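PDB 4Z0C: toll-like receptor 13 from Mus musculus, which recognizes and binds bacterial 23S rRNA and signals through MYD88 and TRAF6 to activate NF-kappa-B, this chain being its leucine-rich repeat ectodomain. Local coordinates for residues L580-T585 and L592-S597; W675-E680 and F686-P691; K246-L251 and C272-N277. One frame throughout, in Å; residues are numbered along the deposited sequence.

Contact 1 of 3, residues L580-T585 and L592-S597; sequences LDISGT and LYLNAS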
loop_
_atom_site.group_PDB
_atom_site.type_symbol
_atom_site.label_atom_id
_atom_site.label_comp_id
_atom_site.label_asym_id
_atom_site.label_seq_id
_atom_site.Cartn_x
_atom_site.Cartn_y
_atom_site.Cartn_z
ATOM N N LEU A 580 3.897 -24.026 4.024
ATOM C CA LEU A 580 4.532 -23.032 3.166
ATOM C C LEU A 580 3.524 -22.503 2.153
ATOM O O LEU A 580 2.871 -23.281 1.473
ATOM C CB LEU A 580 5.720 -23.653 2.424
ATOM C CG LEU A 580 6.345 -22.749 1.366
ATOM C CD1 LEU A 580 6.880 -21.539 2.065
ATOM C CD2 LEU A 580 7.455 -23.468 0.615
ATOM N N ASP A 581 3.376 -21.186 2.064
ATOM C CA ASP A 581 2.529 -20.587 1.031
ATOM C C ASP A 581 3.289 -19.545 0.184
ATOM O O ASP A 581 3.798 -18.549 0.702
ATOM C CB ASP A 581 1.282 -19.964 1.655
ATOM C CG ASP A 581 0.329 -19.365 0.620
ATOM O OD1 ASP A 581 0.693 -18.395 -0.075
ATOM O OD2 ASP A 581 -0.820 -19.826 0.529
ATOM N N ILE A 582 3.368 -19.807 -1.119
ATOM C CA ILE A 582 3.901 -18.868 -2.093
ATOM C C ILE A 582 2.917 -18.721 -3.246
ATOM O O ILE A 582 3.221 -19.039 -4.411
ATOM C CB ILE A 582 5.247 -19.330 -2.652
ATOM C CG1 ILE A 582 6.105 -19.885 -1.521
ATOM C CG2 ILE A 582 5.943 -18.156 -3.332
ATOM C CD1 ILE A 582 7.470 -20.339 -1.953
ATOM N N SER A 583 1.727 -18.249 -2.903
ATOM C CA SER A 583 0.655 -18.095 -3.869
ATOM C C SER A 583 0.521 -16.650 -4.294
ATOM O O SER A 583 0.936 -15.754 -3.575
ATOM C CB SER A 583 -0.665 -18.577 -3.265
ATOM O OG SER A 583 -0.515 -19.897 -2.768
ATOM N N GLY A 584 -0.051 -16.433 -5.473
ATOM C CA GLY A 584 -0.469 -15.109 -5.885
ATOM C C GLY A 584 0.591 -14.210 -6.513
ATOM O O GLY A 584 0.406 -13.008 -6.520
ATOM N N THR A 585 1.690 -14.762 -7.030
ATOM C CA THR A 585 2.630 -13.948 -7.800
ATOM C C THR A 585 2.071 -13.659 -9.192
ATOM O O THR A 585 2.419 -12.661 -9.805
ATOM C CB THR A 585 4.040 -14.570 -7.888
ATOM O OG1 THR A 585 4.069 -15.629 -8.868
ATOM C CG2 THR A 585 4.482 -15.082 -6.519
ATOM N N LEU A 592 8.166 -15.816 -10.370
ATOM C CA LEU A 592 8.479 -16.895 -9.438
ATOM C C LEU A 592 9.623 -17.738 -9.954
ATOM O O LEU A 592 9.607 -18.155 -11.101
ATOM C CB LEU A 592 7.258 -17.794 -9.260
ATOM C CG LEU A 592 6.959 -18.480 -7.918
ATOM C CD1 LEU A 592 6.222 -19.806 -8.156
ATOM C CD2 LEU A 592 8.172 -18.669 -7.027
ATOM N N TYR A 593 10.628 -17.952 -9.116
ATOM C CA TYR A 593 11.640 -18.948 -9.398
ATOM C C TYR A 593 11.939 -19.757 -8.162
ATOM O O TYR A 593 12.234 -19.195 -7.113
ATOM C CB TYR A 593 12.934 -18.327 -9.930
ATOM C CG TYR A 593 13.937 -19.369 -10.363
ATOM C CD1 TYR A 593 14.818 -19.949 -9.452
ATOM C CD2 TYR A 593 13.982 -19.801 -11.680
ATOM C CE1 TYR A 593 15.721 -20.927 -9.852
ATOM C CE2 TYR A 593 14.875 -20.773 -12.085
ATOM C CZ TYR A 593 15.740 -21.329 -11.172
ATOM O OH TYR A 593 16.626 -22.288 -11.602
ATOM N N LEU A 594 11.894 -21.078 -8.307
ATOM C CA LEU A 594 12.228 -22.003 -7.233
ATOM C C LEU A 594 13.320 -22.940 -7.745
ATOM O O LEU A 594 13.145 -23.586 -8.779
ATOM C CB LEU A 594 10.992 -22.814 -6.811
ATOM C CG LEU A 594 9.718 -22.047 -6.433
ATOM C CD1 LEU A 594 8.550 -22.992 -6.188
ATOM C CD2 LEU A 594 9.946 -21.207 -5.203
ATOM N N ASN A 595 14.463 -22.968 -7.059
ATOM C CA ASN A 595 15.552 -23.867 -7.417
ATOM C C ASN A 595 15.016 -25.292 -7.479
ATOM O O ASN A 595 14.137 -25.666 -6.695
ATOM C CB ASN A 595 16.693 -23.756 -6.399
ATOM C CG ASN A 595 17.888 -24.660 -6.729
ATOM O OD1 ASN A 595 17.795 -25.889 -6.640
ATOM N ND2 ASN A 595 19.023 -24.050 -7.087
ATOM N N ALA A 596 15.529 -26.077 -8.423
ATOM C CA ALA A 596 15.016 -27.428 -8.652
ATOM C C ALA A 596 15.026 -28.265 -7.373
ATOM O O ALA A 596 14.118 -29.053 -7.148
ATOM C CB ALA A 596 15.798 -28.121 -9.754
ATOM N N SER A 597 16.027 -28.070 -6.520
ATOM C CA SER A 597 16.123 -28.852 -5.292
ATOM C C SER A 597 15.786 -28.062 -4.021
ATOM O O SER A 597 16.200 -28.447 -2.929
ATOM C CB SER A 597 17.524 -29.463 -5.169
ATOM O OG SER A 597 18.533 -28.485 -5.362
#

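Contact 2 of 3, residues W675-E680 and F686-P691; sequences WSMNTE and FLRSYP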
loop_
_atom_site.group_PDB
_atom_site.type_symbol
_atom_site.label_atom_id
_atom_site.label_comp_id
_atom_site.label_asym_id
_atom_site.label_seq_id
_atom_site.Cartn_x
_atom_site.Cartn_y
_atom_site.Cartn_z
ATOM N N TRP A 675 -6.642 -42.267 -12.177
ATOM C CA TRP A 675 -6.161 -42.314 -10.802
ATOM C C TRP A 675 -6.940 -41.331 -9.922
ATOM O O TRP A 675 -7.283 -41.648 -8.778
ATOM C CB TRP A 675 -4.659 -42.014 -10.730
ATOM C CG TRP A 675 -4.167 -41.812 -9.321
ATOM C CD1 TRP A 675 -3.770 -42.782 -8.446
ATOM C CD2 TRP A 675 -4.045 -40.564 -8.615
ATOM N NE1 TRP A 675 -3.403 -42.216 -7.244
ATOM C CE2 TRP A 675 -3.555 -40.858 -7.325
ATOM C CE3 TRP A 675 -4.294 -39.231 -8.953
ATOM C CZ2 TRP A 675 -3.319 -39.869 -6.369
ATOM C CZ3 TRP A 675 -4.054 -38.242 -7.996
ATOM C CH2 TRP A 675 -3.569 -38.568 -6.725
ATOM N N SER A 676 -7.220 -40.146 -10.459
ATOM C CA SER A 676 -7.890 -39.098 -9.679
ATOM C C SER A 676 -9.313 -39.494 -9.324
ATOM O O SER A 676 -9.797 -39.143 -8.256
ATOM C CB SER A 676 -7.913 -37.772 -10.419
ATOM O OG SER A 676 -8.779 -37.851 -11.531
ATOM N N MET A 677 -9.981 -40.204 -10.236
ATOM C CA MET A 677 -11.346 -40.684 -10.004
ATOM C C MET A 677 -11.351 -41.867 -9.057
ATOM O O MET A 677 -12.298 -42.050 -8.293
ATOM C CB MET A 677 -12.042 -41.071 -11.314
ATOM C CG MET A 677 -12.194 -39.919 -12.307
ATOM S SD MET A 677 -12.960 -40.364 -13.887
ATOM C CE MET A 677 -14.579 -40.856 -13.282
ATOM N N ASN A 678 -10.284 -42.659 -9.084
ATOM C CA ASN A 678 -10.299 -43.951 -8.392
ATOM C C ASN A 678 -9.627 -43.989 -7.025
ATOM O O ASN A 678 -10.004 -44.812 -6.176
ATOM C CB ASN A 678 -9.710 -45.065 -9.285
ATOM C CG ASN A 678 -10.605 -45.403 -10.459
ATOM O OD1 ASN A 678 -11.791 -45.692 -10.299
ATOM N ND2 ASN A 678 -10.044 -45.342 -11.649
ATOM N N THR A 679 -8.619 -43.141 -6.823
ATOM C CA THR A 679 -7.898 -43.139 -5.549
ATOM C C THR A 679 -8.869 -42.826 -4.430
ATOM O O THR A 679 -9.747 -42.003 -4.590
ATOM C CB THR A 679 -6.711 -42.141 -5.520
ATOM O OG1 THR A 679 -5.982 -42.288 -4.295
ATOM C CG2 THR A 679 -7.182 -40.689 -5.695
ATOM N N GLU A 680 -8.747 -43.525 -3.314
ATOM C CA GLU A 680 -9.639 -43.300 -2.178
ATOM C C GLU A 680 -8.836 -42.606 -1.098
ATOM O O GLU A 680 -9.347 -42.290 -0.028
ATOM C CB GLU A 680 -10.204 -44.640 -1.683
ATOM C CG GLU A 680 -10.932 -45.392 -2.794
ATOM C CD GLU A 680 -11.487 -46.740 -2.371
ATOM O OE1 GLU A 680 -10.668 -47.627 -2.054
ATOM O OE2 GLU A 680 -12.721 -46.937 -2.409
ATOM N N PHE A 686 -13.375 -30.539 -7.093
ATOM C CA PHE A 686 -14.196 -30.225 -8.262
ATOM C C PHE A 686 -13.801 -31.001 -9.511
ATOM O O PHE A 686 -14.222 -30.655 -10.612
ATOM C CB PHE A 686 -14.228 -28.719 -8.528
ATOM C CG PHE A 686 -14.518 -27.891 -7.298
ATOM C CD1 PHE A 686 -15.762 -27.951 -6.680
ATOM C CD2 PHE A 686 -13.545 -27.070 -6.750
ATOM C CE1 PHE A 686 -16.038 -27.206 -5.540
ATOM C CE2 PHE A 686 -13.815 -26.315 -5.611
ATOM C CZ PHE A 686 -15.075 -26.385 -5.006
ATOM N N LEU A 687 -13.037 -32.073 -9.303
ATOM C CA LEU A 687 -12.520 -32.954 -10.358
ATOM C C LEU A 687 -13.522 -33.243 -11.465
ATOM O O LEU A 687 -13.223 -33.060 -12.642
ATOM C CB LEU A 687 -12.081 -34.288 -9.751
ATOM C CG LEU A 687 -11.788 -35.428 -10.740
ATOM C CD1 LEU A 687 -10.520 -35.120 -11.545
ATOM C CD2 LEU A 687 -11.653 -36.746 -10.010
ATOM N N ARG A 688 -14.726 -33.660 -11.071
ATOM C CA ARG A 688 -15.772 -34.063 -12.014
ATOM C C ARG A 688 -16.369 -32.925 -12.836
ATOM O O ARG A 688 -17.285 -33.156 -13.630
ATOM C CB ARG A 688 -16.906 -34.797 -11.288
ATOM C CG ARG A 688 -16.468 -36.040 -10.553
ATOM C CD ARG A 688 -17.652 -36.845 -10.067
ATOM N NE ARG A 688 -17.397 -38.268 -10.277
ATOM C CZ ARG A 688 -17.937 -38.989 -11.259
ATOM N NH1 ARG A 688 -18.793 -38.431 -12.110
ATOM N NH2 ARG A 688 -17.629 -40.271 -11.384
ATOM N N SER A 689 -15.863 -31.709 -12.634
ATOM C CA SER A 689 -16.303 -30.540 -13.392
ATOM C C SER A 689 -15.247 -30.007 -14.367
ATOM O O SER A 689 -15.564 -29.176 -15.228
ATOM C CB SER A 689 -16.706 -29.422 -12.435
ATOM O OG SER A 689 -15.576 -28.898 -11.761
ATOM N N TYR A 690 -14.006 -30.478 -14.228
ATOM C CA TYR A 690 -12.894 -29.972 -15.037
ATOM C C TYR A 690 -13.233 -30.120 -16.513
ATOM O O TYR A 690 -13.475 -31.229 -16.986
ATOM C CB TYR A 690 -11.585 -30.719 -14.756
ATOM C CG TYR A 690 -11.010 -30.594 -13.361
ATOM C CD1 TYR A 690 -11.583 -29.748 -12.405
ATOM C CD2 TYR A 690 -9.882 -31.336 -12.995
ATOM C CE1 TYR A 690 -11.051 -29.655 -11.127
ATOM C CE2 TYR A 690 -9.342 -31.246 -11.714
ATOM C CZ TYR A 690 -9.935 -30.406 -10.781
ATOM O OH TYR A 690 -9.408 -30.316 -9.506
ATOM N N PRO A 691 -13.253 -29.000 -17.242
ATOM C CA PRO A 691 -13.690 -28.978 -18.638
ATOM C C PRO A 691 -12.559 -29.287 -19.607
ATOM O O PRO A 691 -11.384 -29.095 -19.287
ATOM C CB PRO A 691 -14.120 -27.527 -18.823
ATOM C CG PRO A 691 -13.135 -26.778 -17.980
ATOM C CD PRO A 691 -12.867 -27.660 -16.771
#

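Contact 3 of 3, residues K246-L251 and C272-N277; sequences KHLQNL and CHLLGN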
loop_
_atom_site.group_PDB
_atom_site.type_symbol
_atom_site.label_atom_id
_atom_site.label_comp_id
_atom_site.label_asym_id
_atom_site.label_seq_id
_atom_site.Cartn_x
_atom_site.Cartn_y
_atom_site.Cartn_z
ATOM N N LYS A 246 -41.165 -3.568 42.070
ATOM C CA LYS A 246 -41.642 -4.801 42.689
ATOM C C LYS A 246 -41.608 -5.967 41.724
ATOM O O LYS A 246 -41.396 -7.112 42.124
ATOM C CB LYS A 246 -43.051 -4.632 43.268
ATOM C CG LYS A 246 -43.056 -4.453 44.780
ATOM C CD LYS A 246 -43.513 -5.730 45.516
ATOM C CE LYS A 246 -42.798 -7.023 45.043
ATOM N NZ LYS A 246 -41.361 -7.116 45.454
ATOM N N HIS A 247 -41.828 -5.677 40.449
ATOM C CA HIS A 247 -41.812 -6.721 39.440
ATOM C C HIS A 247 -40.419 -7.000 38.873
ATOM O O HIS A 247 -40.278 -7.821 37.971
ATOM C CB HIS A 247 -42.797 -6.374 38.324
ATOM C CG HIS A 247 -44.217 -6.293 38.790
ATOM N ND1 HIS A 247 -45.132 -5.415 38.251
ATOM C CD2 HIS A 247 -44.882 -6.992 39.744
ATOM C CE1 HIS A 247 -46.297 -5.571 38.858
ATOM N NE2 HIS A 247 -46.173 -6.527 39.762
ATOM N N LEU A 248 -39.399 -6.325 39.405
ATOM C CA LEU A 248 -38.037 -6.427 38.859
ATOM C C LEU A 248 -36.975 -6.689 39.922
ATOM O O LEU A 248 -35.861 -6.189 39.816
ATOM C CB LEU A 248 -37.675 -5.140 38.105
ATOM C CG LEU A 248 -38.623 -4.810 36.945
ATOM C CD1 LEU A 248 -38.487 -3.351 36.482
ATOM C CD2 LEU A 248 -38.413 -5.785 35.786
ATOM N N GLN A 249 -37.309 -7.459 40.948
ATOM C CA GLN A 249 -36.387 -7.609 42.068
ATOM C C GLN A 249 -35.221 -8.535 41.752
ATOM O O GLN A 249 -34.237 -8.571 42.489
ATOM C CB GLN A 249 -37.112 -8.067 43.335
ATOM C CG GLN A 249 -38.016 -7.016 43.958
ATOM C CD GLN A 249 -37.257 -5.866 44.575
ATOM O OE1 GLN A 249 -36.562 -6.036 45.579
ATOM N NE2 GLN A 249 -37.431 -4.671 44.016
ATOM N N ASN A 250 -35.323 -9.289 40.668
ATOM C CA ASN A 250 -34.190 -10.105 40.242
ATOM C C ASN A 250 -33.278 -9.456 39.188
ATOM O O ASN A 250 -32.298 -10.052 38.775
ATOM C CB ASN A 250 -34.662 -11.479 39.757
ATOM C CG ASN A 250 -34.842 -12.461 40.897
ATOM O OD1 ASN A 250 -33.991 -12.559 41.786
ATOM N ND2 ASN A 250 -35.959 -13.189 40.885
ATOM N N LEU A 251 -33.610 -8.242 38.767
ATOM C CA LEU A 251 -32.905 -7.588 37.685
ATOM C C LEU A 251 -31.437 -7.293 38.038
ATOM O O LEU A 251 -31.144 -6.724 39.090
ATOM C CB LEU A 251 -33.640 -6.316 37.261
ATOM C CG LEU A 251 -33.448 -5.958 35.778
ATOM C CD1 LEU A 251 -34.166 -6.961 34.891
ATOM C CD2 LEU A 251 -33.901 -4.541 35.469
ATOM N N CYS A 272 -33.977 7.430 39.234
ATOM C CA CYS A 272 -33.508 6.976 40.536
ATOM C C CYS A 272 -34.621 6.319 41.364
ATOM O O CYS A 272 -34.359 5.384 42.133
ATOM C CB CYS A 272 -32.878 8.125 41.320
ATOM S SG CYS A 272 -31.204 8.548 40.816
ATOM N N HIS A 273 -35.854 6.795 41.207
ATOM C CA HIS A 273 -36.969 6.187 41.946
ATOM C C HIS A 273 -37.137 4.722 41.551
ATOM O O HIS A 273 -37.447 3.873 42.389
ATOM C CB HIS A 273 -38.298 6.949 41.765
ATOM C CG HIS A 273 -39.442 6.325 42.502
ATOM N ND1 HIS A 273 -39.445 6.169 43.873
ATOM C CD2 HIS A 273 -40.592 5.762 42.059
ATOM C CE1 HIS A 273 -40.558 5.561 44.243
ATOM N NE2 HIS A 273 -41.271 5.302 43.160
ATOM N N LEU A 274 -36.921 4.441 40.270
ATOM C CA LEU A 274 -36.943 3.074 39.761
ATOM C C LEU A 274 -35.707 2.304 40.213
ATOM O O LEU A 274 -35.806 1.321 40.951
ATOM C CB LEU A 274 -37.008 3.079 38.230
ATOM C CG LEU A 274 -36.904 1.733 37.512
ATOM C CD1 LEU A 274 -38.006 0.781 37.990
ATOM C CD2 LEU A 274 -36.965 1.934 36.014
ATOM N N LEU A 275 -34.547 2.772 39.761
ATOM C CA LEU A 275 -33.271 2.080 39.944
ATOM C C LEU A 275 -32.901 1.879 41.417
ATOM O O LEU A 275 -32.274 0.873 41.776
ATOM C CB LEU A 275 -32.154 2.844 39.222
ATOM C CG LEU A 275 -31.769 2.388 37.815
ATOM C CD1 LEU A 275 -32.986 2.011 36.973
ATOM C CD2 LEU A 275 -30.957 3.471 37.129
ATOM N N GLY A 276 -33.261 2.852 42.254
ATOM C CA GLY A 276 -32.947 2.805 43.671
ATOM C C GLY A 276 -33.593 1.646 44.414
ATOM O O GLY A 276 -33.136 1.260 45.493
ATOM N N ASN A 277 -34.647 1.080 43.836
ATOM C CA ASN A 277 -35.343 -0.055 44.452
ATOM C C ASN A 277 -35.083 -1.410 43.798
ATOM O O ASN A 277 -35.864 -2.344 43.971
ATOM C CB ASN A 277 -36.836 0.214 44.515
ATOM C CG ASN A 277 -37.187 1.267 45.543
ATOM O OD1 ASN A 277 -36.808 1.162 46.711
ATOM N ND2 ASN A 277 -37.865 2.318 45.100
#

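Contact 1 of 3, residues L580-T585 and L592-S597
Ile582 meets Leu592 and Leu594 with its two branches, one leucine for each. CD1 of Ile582 comes within 4.2 Å of CD2 of Leu594, the two side chains sliding past each other in opposite directions, while CG2 of Ile582 lies 4.3 Å from CD2 of Leu592. With CG1 beside the backbone N and CG2 anti to it (chi1 -42°), the beta-branched residue spreads its methyls along the facing strand. Thr585 adds a polar edge: its OG1 rests 3.9 Å from CB of Leu592, and the two side chains cross at about a right angle. That hydroxyl can sit buried beside aliphatic carbon because it is hydrogen-bonded to Ser591 OG and Asn613 OD1, and Asn613 ND2 also bonds to Ile582 O, tying the turn to a later part of the chain.

Further out, Leu566 touches both Ile582 and Leu594, and Met622 covers Leu594 as well. Asp581 OD1 accepts from Ser583 N (3.0 Å) from above the carboxylate plane, an Asx turn, while its OD2 is hydrogen-bonded to N6 of an adenine base of the bound RNA. Both segments belong to LRR 23: strand 579-581 leads into the 582-585 turn, and 592-594 returns along the outer side. This is the leucine-rich repeat solenoid, with an aliphatic interior behind a strand and turn that touch the bound RNA.

Contact 2 of 3, residues W675-E680 and F686-P691
The methyls of Leu687 pack on the hydroxyl and CB of Ser676; the purely apolar pair is Met677 CG with Leu687 CD2. Both methyls of Leu687 straddle the serine: OG of Ser676 is 3.2 Å from CD1 and 3.4 Å from CD2 of Leu687, and CB of Ser676 is 3.9 Å from each. Leu687 reaches the helix because its CG stands anti to the backbone N (chi1 168°), which extends the branched end toward 675-678. A small serine suits this place, since the leucine fork comes right up against the helix backbone; CD2 of Leu687 lies 3.5 Å from the carbonyl O of Ser676. Met677 flanks the same methyl, its CG 4.0 Å from CD2 of Leu687, and the two side chains cross at about a right angle.

The second kind of contact is between methionine and a charged group. The flexible chain of Met677 bends at chi3 (63°) and brings CE to 3.6 Å from NH2 of Arg688, approaching the guanidinium obliquely. The aliphatic and sulfur-bearing length of methionine suits the partly exposed margin, where a long arginine can lie across it.

Hydrogen bonds run within each side. Ser676 OG bonds to the carbonyl of Lys673 one turn back in helix 670-678. The short 3-10 segment 687-689 is held by Ser689 N and Tyr690 N bonding to the carbonyls of Phe686 and Leu687, while CA of Leu687 sits 3.6 Å above the centre of the Tyr690 ring. Both segments belong to the LRRCT region that caps the C-terminal end of the solenoid. With no hydrogen bond between them, helix and 3-10 turn are joined by shape and dispersion, and the serine hydroxyl can face methyls because the helix satisfies it.

Contact 3 of 3, residues K246-L251 and C272-N277
In the leucine-rich repeat coil, the turn running out of LRR 9 into LRR 10, where Leu248 and Gln249 lie, meets the convex-side helix 268-275 that follows strand 253-255. Leu248 and Leu274 touch methyl to methyl, CD1 to CD1 at 4.4 Å. Both are buried, and leucine suits them as the aliphatic filling between a turn and a helix; Leu274 also rests on Met254 of strand 253-255, so the pair continues the interior of the coil. The first bond of Leu274 is not aimed at the turn, yet its branched end comes nearer.

Beside this pair, a single hydrogen bond crosses the contact. Gln249 NE2 donates to the carbonyl O of Asn277 at 2.8 Å. The donor stands nearly in line with the carbonyl bond, at a C=O...donor angle of 171°, but the N-H...acceptor angle is a more bent 143°, and the acceptor is a little out of the amide plane. The amide reaches it because CG lies beside the backbone N and the chain folds back at chi2 (-70°). The same NE2 also donates to the carbonyl of Ala245, so two backbone oxygens hold the amide in place, and Pro279 packs against the side chain.

Around these, Leu248 to Leu251 form a type I turn, closed by Leu251 N to Leu248 O at 3.2 Å. On the helix side, Asn277 ND2 makes a weak bond back to the carbonyl of His273, and Cys272 is tied by a disulfide to Cys302. Glutamine suits the backbone carbonyl of Asn277: its length brings the amide there, and the two N-H bonds of NE2 allow the second bond to Ala245. One polar link at the partly exposed rim and one aliphatic touch inside thus join successive repeats through their outer connections.

Along the chain the order is contact 3, contact 1, contact 2. Contact 3 lies on the opposite side of the chain's centre from the other two, whose own centres are 26 Å apart. Contact 1 is core: a buried aliphatic interior within one repeat, close behind bound RNA. Contacts 2 and 3 are partly buried: contact 2 has one buried leucine set on a helix, contact 3 a buried leucine pair, each with a more open margin, a methionine against a guanidinium in contact 2 and an amide bonded to a carbonyl in contact 3. Contact 3 alone has a hydrogen bond across its segments. Contact 2 belongs to the C-terminal cap, whereas contacts 1 and 3 join parts of the repeat coil.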